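Local coordinates for protein GDP-perosamine synthase (Caulobacter crescentus, PDB 3BN1) that transfers an amino group from L-glutamate to GDP-4-keto-6-deoxy-D-mannose to make GDP-perosamine, a pyridoxal-phosphate-dependent step of O-antigen synthesis, at residues A[261-266]-A[362-367]; A[275-280]-A[288-293]; A[315-320]-A[347-352]. One frame throughout, in Å; residues are numbered along the deposited sequence.

Contact 1: residues A[261-266]-A[362-367]; sequences GWYEQK and DRVIAA
K266 and I365 meet at close to a right angle: the isoleucine sends its terminal methyl against the root of the lysine side chain, not its tip. The I365 CD1 to K266 CB distance is 3.3 Å, tighter than normal van der Waals contact, a locally tight spot between the side chains. Beyond that point the lysine runs on extended and bends only at its last torsion (chi4 -99°), which turns the ammonium group toward D362. The salt bridge between K266 NZ and D362 OD1 is 2.7 Å long, and the nitrogen approaches from the syn side of the carboxylate, 28° out of its plane. A second carboxylate, that of E358 one helical turn earlier, also pairs with K266 NZ, so the lysine is gripped by two acidic groups on the same helix.

Y263 builds the other half of the contact. Its side chain crosses that of V364 at about a right angle, and the valine methyl comes up at the ring edge, near the plane, with V364 CG1 3.7 Å from Y263 OH and 4.0 Å from Y263 CE1. I365 CD1 reaches the ring obliquely, 4.3 Å from Y263 CD1. The buried hydroxyl is satisfied by a hydrogen bond to the carbonyl of P351.

The helix axes approach to 10.6 Å and cross at -39°, with side chains filling the gap between them. Helix 249-266 packs on helix 358-371 and, through the stack of Y263 on Y290, on strand 290-294 as well; P351 follows strand 347-350 and links the hydroxyl to the sheet.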
ATOM      1  N   GLY A 261      14.420  21.810  23.434  1.00 14.38           N
ATOM      2  CA  GLY A 261      15.069  22.555  24.505  1.00  6.29           C
ATOM      3  C   GLY A 261      14.650  24.011  24.579  1.00 19.46           C
ATOM      4  O   GLY A 261      14.529  24.608  25.659  1.00 17.25           O
ATOM      5  N   TRP A 262      14.373  24.571  23.418  1.00 14.38           N
ATOM      6  CA  TRP A 262      13.948  25.963  23.318  1.00  9.16           C
ATOM      7  C   TRP A 262      12.587  26.103  23.978  1.00 11.28           C
ATOM      8  O   TRP A 262      12.346  27.034  24.744  1.00 10.79           O
ATOM      9  CB  TRP A 262      13.925  26.356  21.853  1.00  9.03           C
ATOM     10  CG  TRP A 262      15.276  26.611  21.372  1.00 15.40           C
ATOM     11  CD1 TRP A 262      16.341  27.062  22.122  1.00 16.18           C
ATOM     12  CD2 TRP A 262      15.751  26.456  20.018  1.00 15.22           C
ATOM     13  NE1 TRP A 262      17.464  27.139  21.314  1.00 22.31           N
ATOM     14  CE2 TRP A 262      17.135  26.781  20.026  1.00 24.03           C
ATOM     15  CE3 TRP A 262      15.142  26.081  18.801  1.00 20.17           C
ATOM     16  CZ2 TRP A 262      17.918  26.802  18.844  1.00 18.69           C
ATOM     17  CZ3 TRP A 262      15.934  26.083  17.622  1.00 24.44           C
ATOM     18  CH2 TRP A 262      17.320  26.428  17.671  1.00 13.83           C
ATOM     19  N   TYR A 263      11.724  25.121  23.714  1.00 10.25           N
ATOM     20  CA  TYR A 263      10.392  25.057  24.328  1.00  9.03           C
ATOM     21  C   TYR A 263      10.479  25.005  25.842  1.00  8.27           C
ATOM     22  O   TYR A 263       9.740  25.734  26.512  1.00 15.38           O
ATOM     23  CB  TYR A 263       9.564  23.869  23.796  1.00 20.78           C
ATOM     24  CG  TYR A 263       8.770  24.092  22.505  1.00 10.35           C
ATOM     25  CD1 TYR A 263       7.881  25.144  22.365  1.00 20.61           C
ATOM     26  CD2 TYR A 263       8.898  23.228  21.442  1.00 10.00           C
ATOM     27  CE1 TYR A 263       7.169  25.341  21.174  1.00 10.97           C
ATOM     28  CE2 TYR A 263       8.209  23.406  20.237  1.00 47.47           C
ATOM     29  CZ  TYR A 263       7.324  24.446  20.095  1.00  5.45           C
ATOM     30  OH  TYR A 263       6.580  24.610  18.921  1.00 11.41           O
ATOM     31  N   GLU A 264      11.382  24.180  26.361  1.00 14.14           N
ATOM     32  CA  GLU A 264      11.521  23.941  27.806  1.00  5.58           C
ATOM     33  C   GLU A 264      11.928  25.207  28.514  1.00  8.61           C
ATOM     34  O   GLU A 264      11.457  25.499  29.598  1.00 22.72           O
ATOM     35  CB  GLU A 264      12.498  22.793  28.094  1.00 25.87           C
ATOM     36  CG  GLU A 264      11.807  21.429  28.066  1.00 59.83           C
ATOM     37  CD  GLU A 264      10.631  21.341  29.043  1.00 99.89           C
ATOM     38  OE1 GLU A 264      10.850  21.700  30.227  1.00 99.89           O
ATOM     39  OE2 GLU A 264       9.505  20.929  28.635  1.00 20.84           O
ATOM     40  N   GLN A 265      12.798  25.940  27.835  1.00 11.74           N
ATOM     41  CA  GLN A 265      13.324  27.179  28.354  1.00 18.74           C
ATOM     42  C   GLN A 265      12.321  28.330  28.239  1.00 26.98           C
ATOM     43  O   GLN A 265      12.097  29.128  29.155  1.00 25.42           O
ATOM     44  CB  GLN A 265      14.603  27.550  27.593  1.00 20.00           C
ATOM     45  CG  GLN A 265      15.277  28.866  28.065  1.00 55.51           C
ATOM     46  CD  GLN A 265      16.048  29.614  26.968  1.00 99.89           C
ATOM     47  OE1 GLN A 265      16.723  29.007  26.131  1.00 52.45           O
ATOM     48  NE2 GLN A 265      15.958  30.941  26.982  1.00 99.89           N
ATOM     49  N   LYS A 266      11.688  28.418  27.086  1.00 16.19           N
ATOM     50  CA  LYS A 266      10.835  29.564  26.895  1.00 16.08           C
ATOM     51  C   LYS A 266       9.413  29.492  27.401  1.00 17.41           C
ATOM     52  O   LYS A 266       8.749  30.545  27.565  1.00 17.43           O
ATOM     53  CB  LYS A 266      10.962  30.007  25.429  1.00 12.98           C
ATOM     54  CG  LYS A 266      12.380  29.952  24.898  1.00 15.86           C
ATOM     55  CD  LYS A 266      12.467  29.973  23.361  1.00 19.04           C
ATOM     56  CE  LYS A 266      13.925  29.960  22.900  1.00  9.92           C
ATOM     57  NZ  LYS A 266      14.284  31.349  22.595  1.00 15.98           N
ATOM     58  N   ASP A 362      10.433  31.244  19.308  1.00 12.02           N
ATOM     59  CA  ASP A 362      10.028  32.445  20.013  1.00 32.76           C
ATOM     60  C   ASP A 362       8.601  32.902  19.579  1.00  9.96           C
ATOM     61  O   ASP A 362       7.734  33.298  20.387  1.00 15.69           O
ATOM     62  CB  ASP A 362      11.035  33.538  19.653  1.00 34.73           C
ATOM     63  CG  ASP A 362      12.306  33.448  20.472  1.00 25.98           C
ATOM     64  OD1 ASP A 362      12.259  32.826  21.555  1.00 16.66           O
ATOM     65  OD2 ASP A 362      13.349  33.999  20.045  1.00 18.97           O
ATOM     66  N   ARG A 363       8.396  32.841  18.279  1.00 11.53           N
ATOM     67  CA  ARG A 363       7.154  33.247  17.608  1.00 11.22           C
ATOM     68  C   ARG A 363       5.973  32.404  18.066  1.00 14.46           C
ATOM     69  O   ARG A 363       4.924  32.928  18.417  1.00 15.82           O
ATOM     70  CB  ARG A 363       7.357  33.064  16.106  1.00 15.45           C
ATOM     71  CG  ARG A 363       6.203  33.617  15.315  1.00 32.97           C
ATOM     72  CD  ARG A 363       6.553  33.833  13.822  1.00 15.60           C
ATOM     73  NE  ARG A 363       5.322  33.862  13.031  1.00 18.82           N
ATOM     74  CZ  ARG A 363       5.170  33.337  11.818  1.00 16.26           C
ATOM     75  NH1 ARG A 363       6.192  32.758  11.176  1.00 20.01           N
ATOM     76  NH2 ARG A 363       3.996  33.455  11.215  1.00 14.58           N
ATOM     77  N   VAL A 364       6.154  31.095  18.133  1.00 19.29           N
ATOM     78  CA  VAL A 364       5.074  30.231  18.598  1.00 12.57           C
ATOM     79  C   VAL A 364       4.726  30.614  20.043  1.00 18.98           C
ATOM     80  O   VAL A 364       3.581  30.711  20.474  1.00 11.22           O
ATOM     81  CB  VAL A 364       5.654  28.784  18.613  1.00 12.36           C
ATOM     82  CG1 VAL A 364       4.676  27.773  19.246  1.00 15.82           C
ATOM     83  CG2 VAL A 364       5.898  28.368  17.228  1.00  4.95           C
ATOM     84  N   ILE A 365       5.752  30.808  20.862  1.00 19.93           N
ATOM     85  CA  ILE A 365       5.422  31.124  22.228  1.00 13.11           C
ATOM     86  C   ILE A 365       4.717  32.475  22.411  1.00 19.80           C
ATOM     87  O   ILE A 365       3.868  32.621  23.282  1.00 10.44           O
ATOM     88  CB  ILE A 365       6.654  31.067  23.111  1.00 11.87           C
ATOM     89  CG1 ILE A 365       6.928  29.572  23.392  1.00 27.23           C
ATOM     90  CG2 ILE A 365       6.394  31.901  24.418  1.00 17.89           C
ATOM     91  CD1 ILE A 365       8.369  29.245  23.529  1.00 20.10           C
ATOM     92  N   ALA A 366       5.107  33.459  21.609  1.00 11.67           N
ATOM     93  CA  ALA A 366       4.517  34.758  21.724  1.00 14.67           C
ATOM     94  C   ALA A 366       3.057  34.668  21.310  1.00 11.40           C
ATOM     95  O   ALA A 366       2.190  35.289  21.948  1.00 14.98           O
ATOM     96  CB  ALA A 366       5.256  35.733  20.832  1.00 12.37           C
ATOM     97  N   ALA A 367       2.809  33.903  20.240  1.00  9.36           N
ATOM     98  CA  ALA A 367       1.450  33.672  19.744  1.00 25.86           C
ATOM     99  C   ALA A 367       0.616  32.996  20.833  1.00 16.82           C
ATOM    100  O   ALA A 367      -0.511  33.420  21.074  1.00 10.45           O
ATOM    101  CB  ALA A 367       1.441  32.811  18.470  1.00 10.92           C
TER

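Contact 2: residues A[275-280]-A[288-293]; sequences TKPHVA and WMYTVR
T275 and R293 form an antiparallel hydrogen-bonded pair, closed by T275 N to R293 O at 2.7 Å, with an angle of 139° at the hydrogen, and by the longer return bond from R293 N to T275 O at 3.2 Å. T275 O also receives a CA-H...O contact from V292. Past this single bridge segment 275-280 leaves the sheet, and its next contact is made by a side chain, P277. Its ring lies over one face of Y290, the two side chains crossing at about a right angle. P277 CG sits 3.8 Å from the ring centroid and 17° off the normal, a CH-pi contact, while P277 CD is nearest the phenol end, 3.4 Å from Y290 CZ. The tyrosine is brought there by a side chain whose CG is anti to the backbone N (chi1 -171°), and its hydroxyl is held by E264.

Within this chain strand 274-275 is an outermost strand of the small four-stranded antiparallel sheet in the C-terminal domain, the smaller domain of this aminotransferase fold, and 290-294 is the next strand in. Because a proline has no N-H, P277 cannot extend the ladder; T291 O instead faces its ring, 3.2 Å from P277 CB. A water lies between T275 O and T291 O, where the loop parts from strand 290-294. At the outer end a second water is 2.7 Å from T275 OG1 and makes a weak bond to R293 O. The guanidinium of R293 leads away from T275 to a salt bridge with D346, and at the start of the segment W288 reaches the bound 2-oxoglutarate.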
ATOM      1  N   THR A 275       0.428  23.010  30.290  1.00 11.44           N
ATOM      2  CA  THR A 275       1.103  22.018  31.104  1.00 30.97           C
ATOM      3  C   THR A 275       2.068  21.344  30.160  1.00  7.42           C
ATOM      4  O   THR A 275       1.666  20.738  29.150  1.00 10.40           O
ATOM      5  CB  THR A 275       0.166  20.942  31.572  1.00 40.18           C
ATOM      6  OG1 THR A 275      -0.660  21.495  32.595  1.00 19.63           O
ATOM      7  CG2 THR A 275       0.995  19.838  32.145  1.00 27.63           C
ATOM      8  N   LYS A 276       3.355  21.523  30.426  1.00  5.85           N
ATOM      9  CA  LYS A 276       4.365  20.971  29.496  1.00  9.33           C
ATOM     10  C   LYS A 276       4.378  19.431  29.467  1.00 21.80           C
ATOM     11  O   LYS A 276       4.083  18.810  30.488  1.00 10.30           O
ATOM     12  CB  LYS A 276       5.766  21.439  29.904  1.00  9.84           C
ATOM     13  CG  LYS A 276       6.175  20.812  31.238  1.00 21.84           C
ATOM     14  CD  LYS A 276       7.554  21.340  31.674  1.00 88.30           C
ATOM     15  CE  LYS A 276       7.565  22.870  31.795  1.00 99.89           C
ATOM     16  NZ  LYS A 276       7.433  23.668  30.522  1.00 48.27           N
ATOM     17  N   PRO A 277       4.769  18.833  28.336  1.00 11.00           N
ATOM     18  CA  PRO A 277       4.782  17.387  28.263  1.00  4.99           C
ATOM     19  C   PRO A 277       5.659  16.729  29.337  1.00 24.11           C
ATOM     20  O   PRO A 277       6.830  17.041  29.449  1.00  7.43           O
ATOM     21  CB  PRO A 277       5.361  17.103  26.881  1.00  7.70           C
ATOM     22  CG  PRO A 277       6.241  18.262  26.532  1.00  5.94           C
ATOM     23  CD  PRO A 277       5.423  19.437  27.148  1.00  6.87           C
ATOM     24  N   HIS A 278       5.115  15.792  30.102  1.00 17.01           N
ATOM     25  CA  HIS A 278       5.948  15.142  31.106  1.00 11.62           C
ATOM     26  C   HIS A 278       6.855  14.163  30.373  1.00  8.92           C
ATOM     27  O   HIS A 278       6.474  13.462  29.406  1.00 13.37           O
ATOM     28  CB  HIS A 278       5.040  14.378  32.078  1.00 19.15           C
ATOM     29  CG  HIS A 278       5.769  13.484  33.027  1.00 34.92           C
ATOM     30  ND1 HIS A 278       6.598  13.980  34.009  1.00 26.72           N
ATOM     31  CD2 HIS A 278       5.807  12.130  33.137  1.00 10.18           C
ATOM     32  CE1 HIS A 278       7.134  12.971  34.674  1.00 14.52           C
ATOM     33  NE2 HIS A 278       6.672  11.841  34.163  1.00 17.15           N
ATOM     34  N   VAL A 279       8.088  14.108  30.843  1.00 12.07           N
ATOM     35  CA  VAL A 279       9.021  13.171  30.238  1.00  7.47           C
ATOM     36  C   VAL A 279       9.472  12.075  31.205  1.00 14.31           C
ATOM     37  O   VAL A 279      10.207  12.366  32.162  1.00  8.79           O
ATOM     38  CB  VAL A 279      10.248  13.930  29.773  1.00 16.68           C
ATOM     39  CG1 VAL A 279      11.263  12.986  29.147  1.00 10.40           C
ATOM     40  CG2 VAL A 279       9.748  14.916  28.787  1.00 11.44           C
ATOM     41  N   ALA A 280       9.099  10.829  30.927  1.00  7.13           N
ATOM     42  CA  ALA A 280       9.546   9.701  31.780  1.00 22.78           C
ATOM     43  C   ALA A 280      11.067   9.534  31.760  1.00 21.87           C
ATOM     44  O   ALA A 280      11.704   9.657  30.713  1.00 14.20           O
ATOM     45  CB  ALA A 280       8.898   8.382  31.301  1.00 16.64           C
ATOM     46  N   TRP A 288       8.361  13.459  18.570  1.00  9.09           N
ATOM     47  CA  TRP A 288       7.775  13.594  17.251  1.00 13.69           C
ATOM     48  C   TRP A 288       6.977  14.926  17.244  1.00  8.02           C
ATOM     49  O   TRP A 288       6.977  15.710  16.275  1.00 13.65           O
ATOM     50  CB  TRP A 288       6.839  12.409  16.973  1.00  6.53           C
ATOM     51  CG  TRP A 288       6.127  12.656  15.623  1.00  8.65           C
ATOM     52  CD1 TRP A 288       6.694  13.058  14.435  1.00 13.24           C
ATOM     53  CD2 TRP A 288       4.728  12.504  15.371  1.00  9.16           C
ATOM     54  NE1 TRP A 288       5.697  13.210  13.462  1.00 10.28           N
ATOM     55  CE2 TRP A 288       4.494  12.838  14.018  1.00  5.56           C
ATOM     56  CE3 TRP A 288       3.630  12.233  16.194  1.00 11.42           C
ATOM     57  CZ2 TRP A 288       3.207  12.875  13.470  1.00 11.68           C
ATOM     58  CZ3 TRP A 288       2.351  12.178  15.605  1.00 21.80           C
ATOM     59  CH2 TRP A 288       2.166  12.450  14.258  1.00 10.42           C
ATOM     60  N   MET A 289       6.342  15.223  18.377  1.00  8.65           N
ATOM     61  CA  MET A 289       5.595  16.452  18.554  1.00 10.59           C
ATOM     62  C   MET A 289       5.694  16.833  20.007  1.00  8.71           C
ATOM     63  O   MET A 289       5.591  15.934  20.867  1.00 14.05           O
ATOM     64  CB  MET A 289       4.129  16.116  18.333  1.00 15.56           C
ATOM     65  CG  MET A 289       3.924  15.608  16.922  1.00 24.90           C
ATOM     66  SD  MET A 289       2.951  16.709  15.976  1.00 39.92           S
ATOM     67  CE  MET A 289       1.491  15.650  16.046  1.00 27.43           C
ATOM     68  N   TYR A 290       5.866  18.138  20.239  1.00  9.91           N
ATOM     69  CA  TYR A 290       5.874  18.752  21.575  1.00  9.87           C
ATOM     70  C   TYR A 290       4.413  19.059  21.980  1.00 11.67           C
ATOM     71  O   TYR A 290       3.749  19.880  21.333  1.00 19.02           O
ATOM     72  CB  TYR A 290       6.780  19.987  21.584  1.00  7.53           C
ATOM     73  CG  TYR A 290       7.002  20.542  22.944  1.00 12.81           C
ATOM     74  CD1 TYR A 290       6.038  21.421  23.532  1.00 10.44           C
ATOM     75  CD2 TYR A 290       8.158  20.200  23.661  1.00 15.50           C
ATOM     76  CE1 TYR A 290       6.258  21.976  24.814  1.00  7.47           C
ATOM     77  CE2 TYR A 290       8.390  20.763  24.942  1.00 13.75           C
ATOM     78  CZ  TYR A 290       7.435  21.607  25.515  1.00 19.33           C
ATOM     79  OH  TYR A 290       7.726  22.099  26.778  1.00 15.88           O
ATOM     80  N   THR A 291       3.890  18.275  22.940  1.00  9.89           N
ATOM     81  CA  THR A 291       2.472  18.281  23.280  1.00  2.90           C
ATOM     82  C   THR A 291       2.162  18.860  24.663  1.00 15.32           C
ATOM     83  O   THR A 291       2.636  18.349  25.666  1.00 18.94           O
ATOM     84  CB  THR A 291       1.849  16.816  23.089  1.00 10.46           C
ATOM     85  OG1 THR A 291       2.081  16.313  21.757  1.00 16.17           O
ATOM     86  CG2 THR A 291       0.328  16.737  23.363  1.00  2.86           C
ATOM     87  N   VAL A 292       1.384  19.946  24.721  1.00 15.53           N
ATOM     88  CA  VAL A 292       0.990  20.511  26.010  1.00 19.94           C
ATOM     89  C   VAL A 292      -0.500  20.212  26.212  1.00  9.83           C
ATOM     90  O   VAL A 292      -1.202  19.843  25.252  1.00 12.42           O
ATOM     91  CB  VAL A 292       1.088  22.071  26.079  1.00  5.99           C
ATOM     92  CG1 VAL A 292       2.504  22.619  26.046  1.00  7.69           C
ATOM     93  CG2 VAL A 292       0.241  22.775  25.046  1.00 16.35           C
ATOM     94  N   ARG A 293      -0.980  20.406  27.445  1.00 10.52           N
ATOM     95  CA  ARG A 293      -2.403  20.297  27.750  1.00 11.66           C
ATOM     96  C   ARG A 293      -2.670  21.682  28.296  1.00 10.72           C
ATOM     97  O   ARG A 293      -1.911  22.254  29.110  1.00 11.95           O
ATOM     98  CB  ARG A 293      -2.810  19.186  28.740  1.00  6.00           C
ATOM     99  CG  ARG A 293      -2.314  17.828  28.237  1.00 53.13           C
ATOM    100  CD  ARG A 293      -2.632  16.683  29.196  1.00 20.01           C
ATOM    101  NE  ARG A 293      -4.045  16.666  29.497  1.00 11.65           N
ATOM    102  CZ  ARG A 293      -4.658  15.872  30.380  1.00 15.30           C
ATOM    103  NH1 ARG A 293      -3.970  14.965  31.052  1.00 20.09           N
ATOM    104  NH2 ARG A 293      -5.970  16.004  30.596  1.00 11.35           N
TER
HETATM  105  O   HOH W   1       1.370  17.927  28.440  1.00 12.51           O
HETATM  106  O   HOH W   2      -3.288  21.114  31.905  1.00 28.57           O

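Contact 3: residues A[315-320]-A[347-352]; sequences ESRPVF and GLNLPT. With AKG (2-oxoglutaric acid), chain G.
R317 carries its CG between the backbone N and the carbonyl carbon (chi1 63°) and bends again at chi3 (-79°), which carries its aliphatic part slantwise across N349 and sends the guanidinium on to the bound 2-oxoglutarate, the keto acid left when glutamate gives up its amino group; R317 CG is 3.6 Å from N349 CB. At the far end, the alpha-carboxylate of 2-oxoglutarate lies at the edge of the guanidinium, near its plane. One oxygen, O2, is met by both terminal nitrogens: a weak bond from R317 NH1 of 2.8 Å, with R317 NH2 modelled so close that its distance is doubtful. The use of an arginine for this carboxylate recalls aspartate aminotransferase. Y223 of the second subunit packs on R317 and P318, while R233 and Q215 of that subunit also bind the ligand.

Beneath the side chain is an antiparallel ladder, the inner strand 347-350 against strand 317-318, outermost within this chain in the C-terminal domain's sheet. N349 N to R317 O, at 2.8 Å, is nearly straight, and R317 N returns to N349 O. V319 N reaches G347 O at 3.1 Å from well above the carbonyl plane, 64° out of it. Here the packing is tight: V319 CG2 lies 3.4 Å from G347 CA, closer than usual for two carbons. On the face of P318 and L348, the leucine's CD1 touches S316 OG at 3.5 Å. P351 CG presses on E315 O at 3.2 Å, a buried carbonyl with no polar partner.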
ATOM      1  N   GLU A 315       0.922  26.596  12.502  1.00 18.73           N
ATOM      2  CA  GLU A 315       0.233  25.302  12.486  1.00 12.73           C
ATOM      3  C   GLU A 315       0.329  24.563  13.828  1.00 25.98           C
ATOM      4  O   GLU A 315       1.374  24.539  14.464  1.00 22.98           O
ATOM      5  CB  GLU A 315       0.842  24.407  11.418  1.00 11.44           C
ATOM      6  CG  GLU A 315      -0.032  23.174  11.216  1.00 13.35           C
ATOM      7  CD  GLU A 315       0.354  22.320  10.046  1.00 99.89           C
ATOM      8  OE1 GLU A 315       1.506  22.463   9.571  1.00 22.86           O
ATOM      9  OE2 GLU A 315      -0.514  21.507   9.643  1.00 37.64           O
ATOM     10  N   SER A 316      -0.761  23.941  14.255  1.00 22.35           N
ATOM     11  CA  SER A 316      -0.768  23.124  15.477  1.00  4.04           C
ATOM     12  C   SER A 316      -1.844  22.080  15.189  1.00 17.90           C
ATOM     13  O   SER A 316      -2.510  22.153  14.153  1.00 22.27           O
ATOM     14  CB  SER A 316      -1.092  23.967  16.742  1.00  9.41           C
ATOM     15  OG  SER A 316      -2.349  24.610  16.709  1.00 16.06           O
ATOM     16  N   ARG A 317      -2.130  21.167  16.097  1.00 18.91           N
ATOM     17  CA  ARG A 317      -3.250  20.260  15.809  1.00 11.90           C
ATOM     18  C   ARG A 317      -3.657  19.667  17.132  1.00 15.36           C
ATOM     19  O   ARG A 317      -2.909  19.663  18.119  1.00 15.41           O
ATOM     20  CB  ARG A 317      -2.890  19.135  14.848  1.00 24.99           C
ATOM     21  CG  ARG A 317      -1.862  18.332  15.500  1.00  5.95           C
ATOM     22  CD  ARG A 317      -1.138  17.281  14.652  1.00 19.19           C
ATOM     23  NE  ARG A 317      -1.927  16.070  14.476  1.00 99.89           N
ATOM     24  CZ  ARG A 317      -1.645  15.113  13.592  1.00 99.89           C
ATOM     25  NH1 ARG A 317      -2.463  14.063  13.530  1.00 99.89           N
ATOM     26  NH2 ARG A 317      -0.570  15.204  12.780  1.00 26.62           N
ATOM     27  N   PRO A 318      -4.872  19.158  17.143  1.00 12.12           N
ATOM     28  CA  PRO A 318      -5.355  18.586  18.371  1.00  7.05           C
ATOM     29  C   PRO A 318      -4.720  17.253  18.652  1.00 37.55           C
ATOM     30  O   PRO A 318      -4.217  16.531  17.763  1.00 13.17           O
ATOM     31  CB  PRO A 318      -6.848  18.424  18.112  1.00 17.21           C
ATOM     32  CG  PRO A 318      -6.997  18.343  16.640  1.00 17.56           C
ATOM     33  CD  PRO A 318      -5.718  18.799  15.990  1.00 22.11           C
ATOM     34  N   VAL A 319      -4.731  16.929  19.934  1.00 10.82           N
ATOM     35  CA  VAL A 319      -4.300  15.572  20.254  1.00 12.91           C
ATOM     36  C   VAL A 319      -5.376  14.667  19.606  1.00 13.07           C
ATOM     37  O   VAL A 319      -6.552  15.007  19.484  1.00 13.18           O
ATOM     38  CB  VAL A 319      -4.219  15.406  21.781  1.00  4.43           C
ATOM     39  CG1 VAL A 319      -4.447  14.000  22.218  1.00  9.96           C
ATOM     40  CG2 VAL A 319      -2.820  15.894  22.216  1.00 12.85           C
ATOM     41  N   PHE A 320      -4.982  13.494  19.179  1.00  7.64           N
ATOM     42  CA  PHE A 320      -5.929  12.592  18.526  1.00  6.88           C
ATOM     43  C   PHE A 320      -7.210  12.451  19.267  1.00 10.62           C
ATOM     44  O   PHE A 320      -7.195  12.407  20.507  1.00  8.04           O
ATOM     45  CB  PHE A 320      -5.327  11.202  18.572  1.00  5.33           C
ATOM     46  CG  PHE A 320      -4.023  11.100  17.856  1.00 14.97           C
ATOM     47  CD1 PHE A 320      -3.995  11.239  16.483  1.00  5.54           C
ATOM     48  CD2 PHE A 320      -2.844  10.761  18.537  1.00 20.39           C
ATOM     49  CE1 PHE A 320      -2.827  11.146  15.772  1.00  5.02           C
ATOM     50  CE2 PHE A 320      -1.605  10.593  17.819  1.00 14.55           C
ATOM     51  CZ  PHE A 320      -1.610  10.811  16.458  1.00 16.12           C
ATOM     52  N   GLY A 347      -5.581  18.584  24.777  1.00  8.84           N
ATOM     53  CA  GLY A 347      -4.284  18.303  24.195  1.00 11.59           C
ATOM     54  C   GLY A 347      -3.951  19.094  22.952  1.00 22.38           C
ATOM     55  O   GLY A 347      -4.780  19.191  22.066  1.00  8.21           O
ATOM     56  N   LEU A 348      -2.749  19.672  22.896  1.00 12.09           N
ATOM     57  CA  LEU A 348      -2.363  20.442  21.710  1.00 19.67           C
ATOM     58  C   LEU A 348      -0.968  20.095  21.232  1.00 13.54           C
ATOM     59  O   LEU A 348      -0.017  20.289  21.959  1.00 10.02           O
ATOM     60  CB  LEU A 348      -2.364  21.940  22.023  1.00 18.68           C
ATOM     61  CG  LEU A 348      -1.920  22.884  20.870  1.00  8.70           C
ATOM     62  CD1 LEU A 348      -2.951  22.797  19.701  1.00 18.90           C
ATOM     63  CD2 LEU A 348      -1.778  24.356  21.387  1.00  7.82           C
ATOM     64  N   ASN A 349      -0.811  19.649  19.987  1.00 11.42           N
ATOM     65  CA  ASN A 349       0.541  19.352  19.456  1.00 10.86           C
ATOM     66  C   ASN A 349       1.096  20.633  18.896  1.00 30.40           C
ATOM     67  O   ASN A 349       0.441  21.197  18.021  1.00 10.49           O
ATOM     68  CB  ASN A 349       0.436  18.393  18.264  1.00  2.93           C
ATOM     69  CG  ASN A 349      -0.104  17.059  18.653  1.00  8.24           C
ATOM     70  OD1 ASN A 349      -0.992  16.491  17.994  1.00 24.12           O
ATOM     71  ND2 ASN A 349       0.406  16.555  19.770  1.00  8.50           N
ATOM     72  N   LEU A 350       2.305  21.028  19.309  1.00 10.15           N
ATOM     73  CA  LEU A 350       2.894  22.287  18.829  1.00  8.23           C
ATOM     74  C   LEU A 350       3.959  21.991  17.750  1.00 24.45           C
ATOM     75  O   LEU A 350       4.505  20.899  17.721  1.00 15.64           O
ATOM     76  CB  LEU A 350       3.634  22.943  20.010  1.00 12.38           C
ATOM     77  CG  LEU A 350       2.779  23.516  21.150  1.00 16.37           C
ATOM     78  CD1 LEU A 350       3.636  24.134  22.283  1.00  6.96           C
ATOM     79  CD2 LEU A 350       1.836  24.482  20.450  1.00 27.32           C
ATOM     80  N   PRO A 351       4.304  22.951  16.880  1.00 19.54           N
ATOM     81  CA  PRO A 351       5.349  22.691  15.872  1.00 19.27           C
ATOM     82  C   PRO A 351       6.636  22.099  16.490  1.00 15.41           C
ATOM     83  O   PRO A 351       7.230  22.618  17.465  1.00  9.18           O
ATOM     84  CB  PRO A 351       5.657  24.066  15.281  1.00 18.04           C
ATOM     85  CG  PRO A 351       4.377  24.836  15.475  1.00 14.54           C
ATOM     86  CD  PRO A 351       3.767  24.317  16.811  1.00  5.19           C
ATOM     87  N   THR A 352       7.080  21.027  15.841  1.00 13.61           N
ATOM     88  CA  THR A 352       8.262  20.283  16.262  1.00 24.07           C
ATOM     89  C   THR A 352       8.783  19.590  15.036  1.00 18.77           C
ATOM     90  O   THR A 352       8.162  18.657  14.523  1.00 17.56           O
ATOM     91  CB  THR A 352       7.857  19.172  17.285  1.00 15.08           C
ATOM     92  OG1 THR A 352       6.681  19.579  18.018  1.00 13.71           O
ATOM     93  CG2 THR A 352       8.972  18.948  18.267  1.00 14.42           C
TER
HETATM   94  C1  AKG G 374      -0.892  12.476  11.305  1.00 43.32           C
HETATM   95  O1  AKG G 374      -1.626  13.283  10.673  1.00 99.89           O
HETATM   96  O2  AKG G 374      -0.295  12.824  12.353  1.00 99.89           O
HETATM   97  C2  AKG G 374      -0.715  11.099  10.802  1.00 45.47           C
HETATM   98  O5  AKG G 374       0.084  10.359  11.342  1.00 53.97           O
HETATM   99  C3  AKG G 374      -1.585  10.664   9.641  1.00 29.63           C
HETATM  100  C4  AKG G 374      -1.169   9.305   9.120  1.00 24.02           C
HETATM  101  C5  AKG G 374      -1.736   9.127   7.737  1.00 16.59           C
HETATM  102  O3  AKG G 374      -1.539   8.021   7.166  1.00 20.44           O
HETATM  103  O4  AKG G 374      -2.491  10.128   7.164  1.00 26.46           O

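How the contacts relate
From the N terminus, helix 249-266 supplies the first half of contact 1, whose partner in helix 358-371 comes only 96 residues later. Both other contacts fall within that long loop, in series: contact 2 closes a short loop between neighbouring antiparallel strands, from 275-280 to 288-293, and then, after helix 302-311, contact 3 closes the loop from 315-320 through helix 338-346 to strand 347-350. None crosses another. Strands 290-294 and 347-350 are neighbours, joined by Y290 O to L350 N, so contacts 2 and 3 make one continuous sheet with an outermost strand of this chain at each border. Contact 1 fastens the two helices to one another, and E264 reaches from it to the sheet.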